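Local coordinates for protein O-methyltransferase (Burkholderia thailandensis, PDB 3MCZ) that probably transfers a methyl group from S-adenosyl-L-methionine to a hydroxyl group of a substrate and works as a dimer, at residues Tyr35-Ser38 and Ala39-His42; Thr55-Thr58 and Pro59-Ala63; Ala97-Glu100 and Arg101-Thr105; Pro113-Glu116 and His117-Leu120; Asp154-Asn157 and Asp158-Arg162. All coordinates share one frame; numbering follows the deposited sequence.

Contact 1: residues Tyr35-Ser38 and Ala39-His42; sequences YRQS and AILH
Ser-38 O receives the backbone N-H of His-42 at 2.8 Å, and the imidazole of the same histidine turns its face to that oxygen, which sits over the centre of the ring, 3.0 Å above its plane. With CG beside its own backbone N (chi1 -61°), His-42 folds back along the helix, and its CE1 comes within 3.6 Å of Ser-38 CB. Three further helical bonds complete the turn: Ile-40 N to Arg-36 O at 3.1 Å, flanked by Ala-39 N to Tyr-35 O and Leu-41 N to Gln-37 O. The polar ends of the side chains turn to the second subunit: Ser-38 OG bonds to Leu-31 O, His-42 NE2 to Ser-32 O, and Arg-36 and Gln-37 both hold Asp-302, all on that chain. Packing within the turn is lighter. Gln-37 and Ile-40 lie side by side, the amide OE1 3.9 Å from CD1 of the isoleucine. Tyr-35 meets Trp-122 of the second subunit ring to ring, consistent with helix 35-46 belonging to the dimerisation domain of the family. The main-chain groups of the turn pair along the helix, while the serine hydroxyl and the imidazole bond carbonyl oxygens of the partner, making this buried turn a polar seam of the dimer.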
loop_
_atom_site.group_PDB
_atom_site.type_symbol
_atom_site.label_atom_id
_atom_site.label_comp_id
_atom_site.label_asym_id
_atom_site.label_seq_id
_atom_site.Cartn_x
_atom_site.Cartn_y
_atom_site.Cartn_z
ATOM N N TYR A 35 -2.569 0.171 0.274
ATOM C CA TYR A 35 -1.936 0.288 -1.021
ATOM C C TYR A 35 -2.408 1.549 -1.763
ATOM O O TYR A 35 -1.673 2.094 -2.576
ATOM C CB TYR A 35 -2.212 -0.947 -1.880
ATOM C CG TYR A 35 -3.630 -1.105 -2.300
ATOM C CD1 TYR A 35 -4.548 -1.809 -1.508
ATOM C CD2 TYR A 35 -4.082 -0.572 -3.512
ATOM C CE1 TYR A 35 -5.875 -1.953 -1.905
ATOM C CE2 TYR A 35 -5.398 -0.698 -3.906
ATOM C CZ TYR A 35 -6.301 -1.378 -3.088
ATOM O OH TYR A 35 -7.629 -1.539 -3.510
ATOM N N ARG A 36 -3.630 1.994 -1.516
ATOM C CA ARG A 36 -4.144 3.141 -2.285
ATOM C C ARG A 36 -3.272 4.364 -2.141
ATOM O O ARG A 36 -3.064 5.081 -3.105
ATOM C CB ARG A 36 -5.596 3.515 -1.902
ATOM C CG ARG A 36 -6.623 2.445 -2.136
ATOM C CD ARG A 36 -8.103 2.886 -1.789
ATOM N NE ARG A 36 -8.232 3.278 -0.398
ATOM C CZ ARG A 36 -8.220 4.538 0.039
ATOM N NH1 ARG A 36 -8.299 4.776 1.339
ATOM N NH2 ARG A 36 -8.098 5.556 -0.804
ATOM N N GLN A 37 -2.806 4.652 -0.931
ATOM C CA GLN A 37 -1.970 5.822 -0.721
ATOM C C GLN A 37 -0.672 5.738 -1.538
ATOM O O GLN A 37 -0.209 6.747 -2.088
ATOM C CB GLN A 37 -1.643 6.005 0.767
ATOM C CG GLN A 37 -2.853 6.021 1.673
ATOM C CD GLN A 37 -3.907 7.018 1.213
ATOM O OE1 GLN A 37 -3.624 8.206 1.083
ATOM N NE2 GLN A 37 -5.116 6.532 0.937
ATOM N N SER A 38 -0.079 4.545 -1.636
ATOM C CA SER A 38 1.105 4.351 -2.504
ATOM C C SER A 38 0.810 4.794 -3.903
ATOM O O SER A 38 1.580 5.575 -4.495
ATOM C CB SER A 38 1.564 2.881 -2.524
ATOM O OG SER A 38 1.840 2.448 -1.209
ATOM N N ALA A 39 -0.304 4.280 -4.444
ATOM C CA ALA A 39 -0.679 4.553 -5.844
ATOM C C ALA A 39 -0.857 6.045 -6.111
ATOM O O ALA A 39 -0.471 6.534 -7.157
ATOM C CB ALA A 39 -1.924 3.804 -6.193
ATOM N N ILE A 40 -1.431 6.766 -5.148
ATOM C CA ILE A 40 -1.628 8.227 -5.273
ATOM C C ILE A 40 -0.267 8.946 -5.418
ATOM O O ILE A 40 -0.074 9.774 -6.316
ATOM C CB ILE A 40 -2.381 8.773 -4.058
ATOM C CG1 ILE A 40 -3.792 8.201 -4.028
ATOM C CG2 ILE A 40 -2.371 10.337 -4.023
ATOM C CD1 ILE A 40 -4.486 8.407 -2.667
ATOM N N LEU A 41 0.663 8.638 -4.518
ATOM C CA LEU A 41 1.982 9.210 -4.609
ATOM C C LEU A 41 2.706 8.808 -5.868
ATOM O O LEU A 41 3.372 9.632 -6.492
ATOM C CB LEU A 41 2.818 8.817 -3.394
ATOM C CG LEU A 41 4.244 9.393 -3.336
ATOM C CD1 LEU A 41 4.295 10.935 -3.467
ATOM C CD2 LEU A 41 4.965 8.874 -2.047
ATOM N N HIS A 42 2.605 7.530 -6.233
ATOM C CA HIS A 42 3.223 7.051 -7.446
ATOM C C HIS A 42 2.732 7.860 -8.621
ATOM O O HIS A 42 3.548 8.278 -9.468
ATOM C CB HIS A 42 2.986 5.547 -7.713
ATOM C CG HIS A 42 3.524 4.620 -6.651
ATOM N ND1 HIS A 42 3.055 3.335 -6.516
ATOM C CD2 HIS A 42 4.420 4.798 -5.651
ATOM C CE1 HIS A 42 3.651 2.745 -5.498
ATOM N NE2 HIS A 42 4.464 3.621 -4.930
#

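Contact 2: residues Thr55-Thr58 and Pro59-Ala63; sequences TGRT and PAEVA
Thr-58 ends an extended loop and occupies the N-cap of helix 59-66, its carbonyl oxygen taking the N-H of Val-62 at 3.0 Å to close the first turn. Around that bond the side chains of Thr-58 and Glu-61 form a capping box, each accepting from the other's backbone. Thr-58 OG1 takes the N-H of Glu-61 at 3.1 Å. In return Glu-61 OE1 accepts from Thr-58 N at 2.9 Å with an almost straight N-H...O angle of 169°; the donor reaches the anti side of the carboxylate, 26° out of its plane. The threonine hydroxyl gets there by lying between its backbone N and carbonyl carbon (chi1 65°). Glu-61 reaches back with an extended chain, crossing the threonine at a slant and bringing its CG to 3.3 Å from OG1. Pro-59, in the first turn, has no N-H to be satisfied, and its ring CD stands close to Thr-58 CB, as follows from the proline peptide link. Beside the box, Arg-57 CB rests on Val-62 CG2 at 3.8 Å, while the guanidinium is held by the bond from its NE to Leu-52 O. On the inner side of the helix, Val-62 packs on Leu-49, Leu-52 and Leu-77, and Pro-59 on Ala-74 and Leu-77, joining helices 49-52 and 70-82 within the helical dimerisation domain. The reciprocal bonds satisfy N-H groups on both sides of the loop-to-helix junction, and the glutamate's negative charge near the helix N-terminus would probably interact favourably with the helix dipole.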
loop_
_atom_site.group_PDB
_atom_site.type_symbol
_atom_site.label_atom_id
_atom_site.label_comp_id
_atom_site.label_asym_id
_atom_site.label_seq_id
_atom_site.Cartn_x
_atom_site.Cartn_y
_atom_site.Cartn_z
ATOM N N THR A 55 4.944 26.689 -8.059
ATOM C CA THR A 55 4.218 27.903 -7.744
ATOM C C THR A 55 2.712 27.613 -7.680
ATOM O O THR A 55 2.244 26.584 -8.175
ATOM C CB THR A 55 4.585 29.034 -8.714
ATOM O OG1 THR A 55 3.957 30.233 -8.270
ATOM C CG2 THR A 55 4.174 28.702 -10.151
ATOM N N GLY A 56 1.975 28.489 -7.022
ATOM C CA GLY A 56 0.567 28.245 -6.771
ATOM C C GLY A 56 -0.253 28.039 -8.039
ATOM O O GLY A 56 -0.148 28.813 -8.990
ATOM N N ARG A 57 -1.089 27.005 -8.049
ATOM C CA ARG A 57 -1.982 26.763 -9.166
ATOM C C ARG A 57 -3.396 26.449 -8.693
ATOM O O ARG A 57 -3.579 25.703 -7.706
ATOM C CB ARG A 57 -1.505 25.577 -10.004
ATOM C CG ARG A 57 -0.058 25.600 -10.382
ATOM C CD ARG A 57 0.272 26.636 -11.454
ATOM N NE ARG A 57 1.654 26.430 -11.879
ATOM C CZ ARG A 57 2.270 27.073 -12.868
ATOM N NH1 ARG A 57 3.539 26.788 -13.130
ATOM N NH2 ARG A 57 1.649 28.005 -13.584
ATOM N N THR A 58 -4.384 26.939 -9.444
ATOM C CA THR A 58 -5.791 26.549 -9.233
ATOM C C THR A 58 -6.057 25.204 -9.902
ATOM O O THR A 58 -5.302 24.798 -10.784
ATOM C CB THR A 58 -6.789 27.553 -9.839
ATOM O OG1 THR A 58 -6.660 27.581 -11.278
ATOM C CG2 THR A 58 -6.578 28.934 -9.258
ATOM N N PRO A 59 -7.130 24.509 -9.488
ATOM C CA PRO A 59 -7.499 23.279 -10.213
ATOM C C PRO A 59 -7.750 23.501 -11.706
ATOM O O PRO A 59 -7.370 22.647 -12.507
ATOM C CB PRO A 59 -8.765 22.799 -9.503
ATOM C CG PRO A 59 -8.695 23.394 -8.136
ATOM C CD PRO A 59 -7.940 24.704 -8.272
ATOM N N ALA A 60 -8.345 24.638 -12.081
ATOM C CA ALA A 60 -8.478 25.002 -13.502
ATOM C C ALA A 60 -7.142 25.020 -14.235
ATOM O O ALA A 60 -7.056 24.522 -15.360
ATOM C CB ALA A 60 -9.158 26.341 -13.678
ATOM N N GLU A 61 -6.118 25.609 -13.613
ATOM C CA GLU A 61 -4.784 25.706 -14.219
ATOM C C GLU A 61 -4.103 24.343 -14.303
ATOM O O GLU A 61 -3.535 23.994 -15.335
ATOM C CB GLU A 61 -3.911 26.690 -13.447
ATOM C CG GLU A 61 -4.378 28.130 -13.629
ATOM C CD GLU A 61 -3.756 29.115 -12.641
ATOM O OE1 GLU A 61 -3.401 28.735 -11.506
ATOM O OE2 GLU A 61 -3.640 30.299 -13.017
ATOM N N VAL A 62 -4.161 23.563 -13.222
ATOM C CA VAL A 62 -3.635 22.205 -13.253
ATOM C C VAL A 62 -4.319 21.389 -14.355
ATOM O O VAL A 62 -3.641 20.677 -15.109
ATOM C CB VAL A 62 -3.812 21.497 -11.872
ATOM C CG1 VAL A 62 -3.530 20.034 -11.969
ATOM C CG2 VAL A 62 -2.911 22.155 -10.833
ATOM N N ALA A 63 -5.642 21.498 -14.444
ATOM C CA ALA A 63 -6.450 20.722 -15.395
ATOM C C ALA A 63 -6.126 21.101 -16.822
ATOM O O ALA A 63 -6.004 20.227 -17.680
ATOM C CB ALA A 63 -7.953 20.904 -15.125
#

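Contact 3: residues Ala97-Glu100 and Arg101-Thr105; sequences ALTE and RYLTT
Leu-98 and Tyr-102 cross at about a right angle, one turn apart, and CD1 of the leucine touches the ring at CD2, 3.6 Å away. Leu-98 has its CG trans to the backbone N (chi1 -176°), which swings the branched end back toward the tyrosine. A different neighbour lies over a face of that ring: CG of Arg-101, 3.6 Å above the plane and over its centre, while the guanidinium continues outward to a salt bridge with Asp-109. Helix 97-103 follows the two-stranded antiparallel hairpin 86-89 and 92-95, which is consistent with the wing of a winged-helix-like dimerisation domain. Its inner side carries Thr-99 and Leu-103, which cross at a slant with CG2 of the threonine 4.0 Å from CB of the leucine; both pack on Phe-50, and Leu-103 also meets Leu-28 of the second subunit. Thr-99 OG1 bonds to Leu-85 O. Thr-104 turns its hydroxyl back to the main chain, where OG1 lies a very short 2.5 Å from Glu-100 O, a hydrogen bond whose exact length is doubtful. Glu-100 crosses Thr-104 at a slant, its bent chain directing the carboxylate to Asn-95 and Gln-54, and its OE1 lies 3.9 Å from Thr-104 CG2.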
loop_
_atom_site.group_PDB
_atom_site.type_symbol
_atom_site.label_atom_id
_atom_site.label_comp_id
_atom_site.label_asym_id
_atom_site.label_seq_id
_atom_site.Cartn_x
_atom_site.Cartn_y
_atom_site.Cartn_z
ATOM N N ALA A 97 7.044 22.248 1.968
ATOM C CA ALA A 97 8.496 22.149 2.096
ATOM C C ALA A 97 8.983 20.741 1.745
ATOM O O ALA A 97 9.896 20.567 0.954
ATOM C CB ALA A 97 8.946 22.568 3.507
ATOM N N LEU A 98 8.341 19.729 2.316
ATOM C CA LEU A 98 8.689 18.329 2.024
ATOM C C LEU A 98 8.627 18.028 0.516
ATOM O O LEU A 98 9.553 17.476 -0.074
ATOM C CB LEU A 98 7.697 17.412 2.755
ATOM C CG LEU A 98 7.931 15.904 2.678
ATOM C CD1 LEU A 98 9.181 15.541 3.465
ATOM C CD2 LEU A 98 6.700 15.165 3.184
ATOM N N THR A 99 7.520 18.392 -0.105
ATOM C CA THR A 99 7.351 18.175 -1.532
ATOM C C THR A 99 8.408 18.917 -2.336
ATOM O O THR A 99 9.009 18.370 -3.241
ATOM C CB THR A 99 5.956 18.633 -1.965
ATOM O OG1 THR A 99 5.002 17.879 -1.215
ATOM C CG2 THR A 99 5.743 18.437 -3.487
ATOM N N GLU A 100 8.664 20.173 -1.988
ATOM C CA GLU A 100 9.609 20.944 -2.764
ATOM C C GLU A 100 10.996 20.275 -2.705
ATOM O O GLU A 100 11.674 20.132 -3.728
ATOM C CB GLU A 100 9.647 22.390 -2.262
ATOM C CG GLU A 100 10.416 23.321 -3.201
ATOM C CD GLU A 100 9.677 23.665 -4.489
ATOM O OE1 GLU A 100 8.447 23.424 -4.605
ATOM O OE2 GLU A 100 10.353 24.215 -5.396
ATOM N N ARG A 101 11.388 19.824 -1.519
ATOM C CA ARG A 101 12.701 19.265 -1.343
ATOM C C ARG A 101 12.875 17.894 -2.001
ATOM O O ARG A 101 13.910 17.614 -2.571
ATOM C CB ARG A 101 13.045 19.171 0.145
ATOM C CG ARG A 101 14.399 18.532 0.409
ATOM C CD ARG A 101 14.852 18.776 1.819
ATOM N NE ARG A 101 16.244 18.395 1.977
ATOM C CZ ARG A 101 16.893 18.350 3.137
ATOM N NH1 ARG A 101 16.294 18.675 4.279
ATOM N NH2 ARG A 101 18.158 17.984 3.144
ATOM N N TYR A 102 11.891 17.019 -1.887
ATOM C CA TYR A 102 12.094 15.604 -2.272
ATOM C C TYR A 102 11.331 15.153 -3.495
ATOM O O TYR A 102 11.606 14.093 -4.045
ATOM C CB TYR A 102 11.768 14.688 -1.093
ATOM C CG TYR A 102 12.607 14.940 0.142
ATOM C CD1 TYR A 102 13.946 14.564 0.198
ATOM C CD2 TYR A 102 12.061 15.555 1.252
ATOM C CE1 TYR A 102 14.728 14.804 1.352
ATOM C CE2 TYR A 102 12.826 15.803 2.410
ATOM C CZ TYR A 102 14.144 15.414 2.455
ATOM O OH TYR A 102 14.873 15.671 3.599
ATOM N N LEU A 103 10.348 15.933 -3.937
ATOM C CA LEU A 103 9.443 15.463 -4.991
ATOM C C LEU A 103 9.420 16.363 -6.231
ATOM O O LEU A 103 8.573 16.190 -7.112
ATOM C CB LEU A 103 8.031 15.315 -4.420
ATOM C CG LEU A 103 7.844 14.276 -3.304
ATOM C CD1 LEU A 103 6.369 14.311 -2.799
ATOM C CD2 LEU A 103 8.287 12.882 -3.785
ATOM N N THR A 104 10.343 17.325 -6.300
ATOM C CA THR A 104 10.513 18.155 -7.477
ATOM C C THR A 104 11.741 17.671 -8.262
ATOM O O THR A 104 12.805 17.438 -7.675
ATOM C CB THR A 104 10.671 19.662 -7.111
ATOM O OG1 THR A 104 11.749 19.859 -6.180
ATOM C CG2 THR A 104 9.361 20.187 -6.518
ATOM N N THR A 105 11.594 17.531 -9.580
ATOM C CA THR A 105 12.636 16.911 -10.407
ATOM C C THR A 105 13.974 17.690 -10.388
ATOM O O THR A 105 15.041 17.117 -10.589
ATOM C CB THR A 105 12.183 16.788 -11.880
ATOM O OG1 THR A 105 11.986 18.096 -12.402
ATOM C CG2 THR A 105 10.895 16.019 -12.009
#

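Contact 4: residues Pro113-Glu116 and His117-Leu120; sequences PIVE and HQYL
Glu-116 and Tyr-119 make a CH-pi contact within helix 112-119, a short helix lying between helix 35-46 and the long helix 150-172. CA of Glu-116 stands over the face of the tyrosine ring, 3.7 Å from its centroid and 18° off the normal. Tyr-119 achieves this with CG lodged between its backbone N and carbonyl carbon (chi1 70°), which folds the ring back over the preceding turn. At the ring's rim, CD2 is 3.9 Å from Val-115 CG1, so the tyrosine lies against two successive residues. Helix 35-46 adds to this packing, with Val-115 on His-42 and Val-45 and Tyr-119 on Ala-46. Backbone bonds run through the turn, among them Tyr-119 N to Val-115 O at 2.8 Å. Together with Val-115, Ile-114 and Gln-118 form the buried side, facing the second subunit: they run alongside each other, with CG2 of the isoleucine 3.8 Å from OE1 of the glutamine. That OE1 bonds to Ser-32 OG of the second subunit, where Val-29 also packs on Ile-114. By contrast, Glu-116, Tyr-119 and Leu-120 make the more solvent-facing side, partly exposed though still held: the extended glutamate forms a salt bridge through OE2 to Arg-151 of helix 150-172, to which Tyr-119 OH adds a weak bond. The aliphatic part of Glu-116 runs beside the leucine. One turn on from Glu-116, Leu-120 N bonds to Glu-116 O at 3.0 Å, and the leucine's CD1 comes to 3.7 Å from the glutamate's CG.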
loop_
_atom_site.group_PDB
_atom_site.type_symbol
_atom_site.label_atom_id
_atom_site.label_comp_id
_atom_site.label_asym_id
_atom_site.label_seq_id
_atom_site.Cartn_x
_atom_site.Cartn_y
_atom_site.Cartn_z
ATOM N N PRO A 113 13.776 8.416 -8.340
ATOM C CA PRO A 113 14.190 7.044 -8.661
ATOM C C PRO A 113 13.682 5.980 -7.681
ATOM O O PRO A 113 13.348 4.873 -8.102
ATOM C CB PRO A 113 15.719 7.142 -8.673
ATOM C CG PRO A 113 15.960 8.603 -9.154
ATOM C CD PRO A 113 14.875 9.388 -8.479
ATOM N N ILE A 114 13.655 6.311 -6.389
ATOM C CA ILE A 114 13.161 5.416 -5.360
ATOM C C ILE A 114 11.675 5.151 -5.611
ATOM O O ILE A 114 11.239 3.990 -5.635
ATOM C CB ILE A 114 13.351 6.039 -3.924
ATOM C CG1 ILE A 114 14.846 6.216 -3.584
ATOM C CG2 ILE A 114 12.618 5.189 -2.819
ATOM C CD1 ILE A 114 15.113 7.027 -2.292
ATOM N N VAL A 115 10.892 6.225 -5.794
ATOM C CA VAL A 115 9.455 6.090 -6.035
ATOM C C VAL A 115 9.170 5.266 -7.299
ATOM O O VAL A 115 8.339 4.352 -7.282
ATOM C CB VAL A 115 8.743 7.471 -6.074
ATOM C CG1 VAL A 115 7.302 7.309 -6.496
ATOM C CG2 VAL A 115 8.856 8.118 -4.711
ATOM N N GLU A 116 9.945 5.523 -8.344
ATOM C CA GLU A 116 9.782 4.839 -9.626
ATOM C C GLU A 116 10.121 3.359 -9.516
ATOM O O GLU A 116 9.414 2.505 -10.068
ATOM C CB GLU A 116 10.688 5.464 -10.666
ATOM C CG GLU A 116 10.620 4.757 -12.001
ATOM C CD GLU A 116 11.400 5.486 -13.074
ATOM O OE1 GLU A 116 12.333 6.239 -12.744
ATOM O OE2 GLU A 116 11.044 5.320 -14.245
ATOM N N HIS A 117 11.184 3.058 -8.780
ATOM C CA HIS A 117 11.573 1.680 -8.564
ATOM C C HIS A 117 10.412 0.958 -7.849
ATOM O O HIS A 117 10.054 -0.174 -8.184
ATOM C CB HIS A 117 12.833 1.577 -7.696
ATOM C CG HIS A 117 13.110 0.175 -7.260
ATOM N ND1 HIS A 117 13.319 -0.845 -8.166
ATOM C CD2 HIS A 117 13.162 -0.392 -6.027
ATOM C CE1 HIS A 117 13.492 -1.981 -7.508
ATOM N NE2 HIS A 117 13.419 -1.731 -6.208
ATOM N N GLN A 118 9.849 1.620 -6.847
ATOM C CA GLN A 118 8.734 1.048 -6.089
ATOM C C GLN A 118 7.469 0.879 -6.950
ATOM O O GLN A 118 6.868 -0.183 -6.956
ATOM C CB GLN A 118 8.463 1.862 -4.845
ATOM C CG GLN A 118 9.580 1.768 -3.783
ATOM C CD GLN A 118 9.489 2.850 -2.730
ATOM O OE1 GLN A 118 9.062 3.979 -3.012
ATOM N NE2 GLN A 118 9.952 2.540 -1.518
ATOM N N TYR A 119 7.049 1.889 -7.687
ATOM C CA TYR A 119 5.841 1.676 -8.485
ATOM C C TYR A 119 6.000 0.707 -9.620
ATOM O O TYR A 119 5.042 0.077 -10.029
ATOM C CB TYR A 119 5.153 2.959 -8.907
ATOM C CG TYR A 119 5.767 3.859 -9.908
ATOM C CD1 TYR A 119 5.938 3.476 -11.227
ATOM C CD2 TYR A 119 6.045 5.190 -9.562
ATOM C CE1 TYR A 119 6.445 4.366 -12.147
ATOM C CE2 TYR A 119 6.555 6.088 -10.482
ATOM C CZ TYR A 119 6.760 5.669 -11.768
ATOM O OH TYR A 119 7.276 6.566 -12.693
ATOM N N LEU A 120 7.228 0.519 -10.088
ATOM C CA LEU A 120 7.469 -0.505 -11.114
ATOM C C LEU A 120 7.293 -1.963 -10.619
ATOM O O LEU A 120 7.279 -2.894 -11.451
ATOM C CB LEU A 120 8.872 -0.305 -11.729
ATOM C CG LEU A 120 8.974 0.955 -12.617
ATOM C CD1 LEU A 120 10.423 1.199 -13.102
ATOM C CD2 LEU A 120 7.973 0.827 -13.806
#

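Contact 5: residues Asp154-Asn157 and Asp158-Arg162; sequences DAFN and DAMVR
A Met-aromatic contact one turn apart marks this part of helix 150-172, a long helix of the O-methyltransferase domain, and it joins Phe-156 to the selenomethionine Met-160. The methylene does the closest touching: CG lies over a face of the phenyl ring, 3.9 Å from the centroid and 17° off the normal, offset toward the rim and 3.8 Å from CZ. The selenium stands farther out and oblique, SE being 4.7 Å from the centroid and 36° off the normal. Met-160 CG lies beside its own backbone N, and bends at chi2 (-51°) and chi3 shape the rest of the chain, with SE 4.0 Å from Phe-156 CE1. Phe-156, with CG trans to the backbone N, brings its ring back toward Met-160, and the two side chains cross at a slant. His-117 of helix 112-119 and Phe-146 also meet the ring, and Met-160 itself packs on His-190. On another flank of the turn, Asp-158 N bonds to Asp-154 O at 2.8 Å, and the aspartate folds back so that its OD2 comes within 3.2 Å of that same oxygen; its OD1 has a long, weak ion pair with Lys-220. Ala-159, whose N bonds to Ala-155 O at 2.8 Å, presents a methyl to Ile-114. The contact is therefore divided chemically: a methylene over an aromatic face, with a polarisable selenium obliquely beside it, on one flank, and on the other the Asp-158 carboxylate against a carbonyl that it cannot bond as an acceptor, probably somewhat unfavourably.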
loop_
_atom_site.group_PDB
_atom_site.type_symbol
_atom_site.label_atom_id
_atom_site.label_comp_id
_atom_site.label_asym_id
_atom_site.label_seq_id
_atom_site.Cartn_x
_atom_site.Cartn_y
_atom_site.Cartn_z
ATOM N N ASP A 154 17.807 1.159 -14.128
ATOM C CA ASP A 154 18.347 2.458 -13.710
ATOM C C ASP A 154 17.665 3.025 -12.442
ATOM O O ASP A 154 18.338 3.591 -11.569
ATOM C CB ASP A 154 18.256 3.461 -14.853
ATOM C CG ASP A 154 19.180 3.123 -16.014
ATOM O OD1 ASP A 154 19.992 2.160 -15.919
ATOM O OD2 ASP A 154 19.086 3.841 -17.033
ATOM N N ALA A 155 16.347 2.859 -12.335
ATOM C CA ALA A 155 15.621 3.253 -11.137
ATOM C C ALA A 155 16.131 2.473 -9.926
ATOM O O ALA A 155 16.391 3.049 -8.864
ATOM C CB ALA A 155 14.113 3.047 -11.314
ATOM N N PHE A 156 16.279 1.169 -10.094
ATOM C CA PHE A 156 16.764 0.313 -9.026
ATOM C C PHE A 156 18.175 0.754 -8.621
ATOM O O PHE A 156 18.412 0.987 -7.440
ATOM C CB PHE A 156 16.761 -1.161 -9.432
ATOM C CG PHE A 156 17.414 -2.058 -8.419
ATOM C CD1 PHE A 156 16.746 -2.410 -7.258
ATOM C CD2 PHE A 156 18.707 -2.507 -8.603
ATOM C CE1 PHE A 156 17.343 -3.239 -6.298
ATOM C CE2 PHE A 156 19.321 -3.330 -7.641
ATOM C CZ PHE A 156 18.621 -3.698 -6.503
ATOM N N ASN A 157 19.087 0.904 -9.582
ATOM C CA ASN A 157 20.472 1.305 -9.268
ATOM C C ASN A 157 20.533 2.710 -8.596
ATOM O O ASN A 157 21.198 2.908 -7.567
ATOM C CB ASN A 157 21.372 1.256 -10.520
ATOM C CG ASN A 157 21.640 -0.191 -11.017
ATOM O OD1 ASN A 157 21.578 -1.154 -10.240
ATOM N ND2 ASN A 157 21.922 -0.335 -12.322
ATOM N N ASP A 158 19.819 3.675 -9.166
ATOM C CA ASP A 158 19.748 5.020 -8.584
ATOM C C ASP A 158 19.086 5.009 -7.189
ATOM O O ASP A 158 19.506 5.751 -6.300
ATOM C CB ASP A 158 19.022 5.984 -9.527
ATOM C CG ASP A 158 19.818 6.278 -10.796
ATOM O OD1 ASP A 158 21.068 6.101 -10.803
ATOM O OD2 ASP A 158 19.186 6.703 -11.791
ATOM N N ALA A 159 18.077 4.172 -7.001
ATOM C CA ALA A 159 17.381 4.077 -5.708
ATOM C C ALA A 159 18.327 3.534 -4.628
ATOM O O ALA A 159 18.282 3.986 -3.491
ATOM C CB ALA A 159 16.122 3.193 -5.793
HETATM N N MSE A 160 19.164 2.567 -5.016
HETATM C CA MSE A 160 20.099 1.905 -4.078
HETATM C C MSE A 160 21.210 2.880 -3.699
HETATM O O MSE A 160 21.658 2.890 -2.546
HETATM C CB MSE A 160 20.713 0.629 -4.673
HETATM C CG MSE A 160 19.774 -0.523 -4.868
HETATM SE SE MSE A 160 18.742 -0.934 -3.291
HETATM C CE MSE A 160 17.019 -0.067 -3.693
ATOM N N VAL A 161 21.655 3.702 -4.654
ATOM C CA VAL A 161 22.699 4.672 -4.361
ATOM C C VAL A 161 22.217 5.635 -3.296
ATOM O O VAL A 161 22.957 5.988 -2.365
ATOM C CB VAL A 161 23.151 5.474 -5.612
ATOM C CG1 VAL A 161 23.911 6.741 -5.199
ATOM C CG2 VAL A 161 24.039 4.579 -6.525
ATOM N N ARG A 162 20.976 6.057 -3.434
ATOM C CA ARG A 162 20.418 7.031 -2.522
ATOM C C ARG A 162 20.178 6.381 -1.152
ATOM O O ARG A 162 20.628 6.881 -0.111
ATOM C CB ARG A 162 19.134 7.603 -3.124
ATOM C CG ARG A 162 18.522 8.685 -2.314
ATOM C CD ARG A 162 19.381 9.938 -2.352
ATOM N NE ARG A 162 18.773 10.994 -1.549
ATOM C CZ ARG A 162 17.727 11.735 -1.927
ATOM N NH1 ARG A 162 17.163 11.557 -3.117
ATOM N NH2 ARG A 162 17.253 12.670 -1.116
#

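In the fold
Along the chain the five contacts come in series, each on a helix or at one of its ends. Contacts 1, 2 and 3 lie in the dimerisation domain, and contact 5 in the methyltransferase domain. Contact 2 lies outermost, closest to contact 3 at 17 Å between centres and 32 Å from contact 5, and touches none of the others and no other subunit. Contact 4 is the bridge: its centre is 12 Å from that of contact 1, where Tyr-119 meets His-42, and 9 Å from that of contact 5. Contact 3 touches both contact 1 and contact 5. Contacts 1, 3 and 4 all reach the second subunit, so dimer interface and methyltransferase domain are joined through neighbouring helices.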